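PDB 2WGP: dual specificity protein phosphatase 14 from Homo sapiens, which removes phosphate from tyrosine, serine and threonine residues of proteins, inactivating the MAP kinases ERK, JNK and p38 and damping T-cell receptor signalling. Local coordinates for residues S168-V173 / V180-E185. Residues are numbered along the deposited sequence; the frame is centred on the assembly and turned at random.
Sequences STVKMV and VPDVYE
D182 and K171 pair twice, through backbone and side chain. The amide N of D182 donates to K171 O at 2.7 Å, nearly collinear with the carbonyl bond (171°), while K171 N reaches D182 OD2 at 3.2 Å from above the carboxylate plane, 62° out of it. A chi1 of 51°, which sets CG of D182 between its own N and carbonyl carbon, turns the carboxylate back onto K171. One water links D182 OD1 to T169 O; a second donates to OD2.

Next to this pair, strands 172-175 and 178-181 form the antiparallel hairpin: V173 N to V180 O (2.8 Å) and V180 N to V173 O (2.9 Å) mark a hydrogen-bonded pair, and M172 with P181 is the adjoining non-hydrogen-bonded one. V170 lies alongside P181 and points the same way, its CG1 3.6 Å from P181 CB; bent at chi2 and chi3, the M172 chain curls its CE to 3.7 Å from P181 CD. M172 and P181 also pack on I158 and W154, joining the hairpin to helix 151-165, and M172 makes backbone hydrogen bonds to a second subunit.

With an alanine here, K171 N and both waters would probably lose their D182 carboxylate partner, although the backbone bond to K171 O would remain. The inter-segment hydrogen bonds thus extend past the two bridged pairs to the first residue of helix 182-188.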
loop_
_atom_site.group_PDB
_atom_site.type_symbol
_atom_site.label_atom_id
_atom_site.label_comp_id
_atom_site.label_asym_id
_atom_site.label_seq_id
_atom_site.Cartn_x
_atom_site.Cartn_y
_atom_site.Cartn_z
ATOM N N SER A 168 12.005 -22.581 -10.947
ATOM C CA SER A 168 10.798 -22.731 -10.177
ATOM C C SER A 168 9.760 -23.605 -10.906
ATOM O O SER A 168 9.704 -23.643 -12.130
ATOM C CB SER A 168 10.254 -21.345 -9.755
ATOM O OG SER A 168 9.719 -20.614 -10.837
ATOM N N THR A 169 8.957 -24.332 -10.124
ATOM C CA THR A 169 7.923 -25.214 -10.653
ATOM C C THR A 169 6.503 -24.791 -10.270
ATOM O O THR A 169 5.519 -25.463 -10.651
ATOM C CB THR A 169 8.205 -26.677 -10.232
ATOM O OG1 THR A 169 8.239 -26.775 -8.805
ATOM C CG2 THR A 169 9.559 -27.129 -10.810
ATOM N N VAL A 170 6.410 -23.682 -9.525
ATOM C CA VAL A 170 5.148 -23.008 -9.201
ATOM C C VAL A 170 5.367 -21.507 -9.391
ATOM O O VAL A 170 6.414 -20.975 -9.020
ATOM C CB VAL A 170 4.724 -23.267 -7.729
ATOM C CG1 VAL A 170 3.408 -22.540 -7.387
ATOM C CG2 VAL A 170 4.605 -24.773 -7.471
ATOM N N LYS A 171 4.373 -20.845 -9.964
ATOM C CA LYS A 171 4.377 -19.417 -10.239
ATOM C C LYS A 171 3.178 -18.783 -9.548
ATOM O O LYS A 171 2.119 -19.398 -9.448
ATOM C CB LYS A 171 4.203 -19.173 -11.734
ATOM C CG LYS A 171 5.351 -18.451 -12.380
ATOM C CD LYS A 171 5.464 -18.762 -13.885
ATOM C CE LYS A 171 4.455 -17.978 -14.746
ATOM N NZ LYS A 171 5.113 -17.531 -16.021
ATOM N N MET A 172 3.344 -17.539 -9.122
ATOM C CA MET A 172 2.223 -16.750 -8.604
ATOM C C MET A 172 1.504 -16.137 -9.810
ATOM O O MET A 172 2.131 -15.573 -10.710
ATOM C CB MET A 172 2.717 -15.685 -7.625
ATOM C CG MET A 172 3.508 -16.258 -6.446
ATOM S SD MET A 172 2.597 -17.350 -5.334
ATOM C CE MET A 172 1.419 -16.253 -4.612
ATOM N N VAL A 173 0.187 -16.294 -9.819
ATOM C CA VAL A 173 -0.653 -15.832 -10.908
ATOM C C VAL A 173 -1.819 -15.017 -10.346
ATOM O O VAL A 173 -2.302 -15.277 -9.240
ATOM C CB VAL A 173 -1.158 -17.005 -11.785
ATOM C CG1 VAL A 173 0.059 -17.765 -12.447
ATOM C CG2 VAL A 173 -2.078 -17.942 -10.993
ATOM N N VAL A 180 -2.291 -15.823 -6.439
ATOM C CA VAL A 180 -2.140 -17.100 -5.743
ATOM C C VAL A 180 -1.131 -17.950 -6.498
ATOM O O VAL A 180 -0.939 -17.739 -7.709
ATOM C CB VAL A 180 -3.510 -17.864 -5.671
ATOM C CG1 VAL A 180 -4.498 -17.111 -4.781
ATOM C CG2 VAL A 180 -4.105 -18.104 -7.125
ATOM N N PRO A 181 -0.527 -18.946 -5.823
ATOM C CA PRO A 181 0.220 -19.907 -6.617
ATOM C C PRO A 181 -0.677 -20.573 -7.673
ATOM O O PRO A 181 -1.869 -20.858 -7.425
ATOM C CB PRO A 181 0.704 -20.933 -5.586
ATOM C CG PRO A 181 -0.311 -20.823 -4.459
ATOM C CD PRO A 181 -0.659 -19.366 -4.413
ATOM N N ASP A 182 -0.093 -20.855 -8.832
ATOM C CA ASP A 182 -0.851 -21.503 -9.914
ATOM C C ASP A 182 -1.584 -22.789 -9.510
ATOM O O ASP A 182 -2.659 -23.064 -10.046
ATOM C CB ASP A 182 -0.025 -21.692 -11.206
ATOM C CG ASP A 182 1.330 -22.369 -11.001
ATOM O OD1 ASP A 182 1.539 -23.142 -10.049
ATOM O OD2 ASP A 182 2.200 -22.153 -11.868
ATOM N N VAL A 183 -1.025 -23.555 -8.565
ATOM C CA VAL A 183 -1.684 -24.777 -8.087
ATOM C C VAL A 183 -3.085 -24.522 -7.507
ATOM O O VAL A 183 -3.988 -25.336 -7.702
ATOM C CB VAL A 183 -0.818 -25.591 -7.077
ATOM C CG1 VAL A 183 0.398 -26.255 -7.808
ATOM C CG2 VAL A 183 -0.355 -24.739 -5.907
ATOM N N TYR A 184 -3.277 -23.391 -6.849
ATOM C CA TYR A 184 -4.589 -23.038 -6.290
ATOM C C TYR A 184 -5.573 -22.691 -7.403
ATOM O O TYR A 184 -6.751 -23.024 -7.325
ATOM C CB TYR A 184 -4.494 -21.856 -5.335
ATOM C CG TYR A 184 -3.834 -22.134 -3.988
ATOM C CD1 TYR A 184 -3.308 -23.392 -3.662
ATOM C CD2 TYR A 184 -3.723 -21.111 -3.042
ATOM C CE1 TYR A 184 -2.695 -23.613 -2.448
ATOM C CE2 TYR A 184 -3.121 -21.311 -1.842
ATOM C CZ TYR A 184 -2.595 -22.570 -1.534
ATOM O OH TYR A 184 -1.997 -22.796 -0.311
ATOM N N GLU A 185 -5.090 -22.002 -8.431
ATOM C CA GLU A 185 -5.951 -21.667 -9.573
ATOM C C GLU A 185 -6.367 -22.968 -10.274
ATOM O O GLU A 185 -7.538 -23.151 -10.610
ATOM C CB GLU A 185 -5.208 -20.726 -10.519
ATOM C CG GLU A 185 -6.095 -19.928 -11.439
ATOM C CD GLU A 185 -6.454 -20.677 -12.700
ATOM O OE1 GLU A 185 -5.713 -21.629 -13.030
ATOM O OE2 GLU A 185 -7.449 -20.300 -13.376
HETATM O O HOH W 1 2.753 -25.510 -10.541
HETATM O O HOH W 2 4.155 -23.392 -12.961
#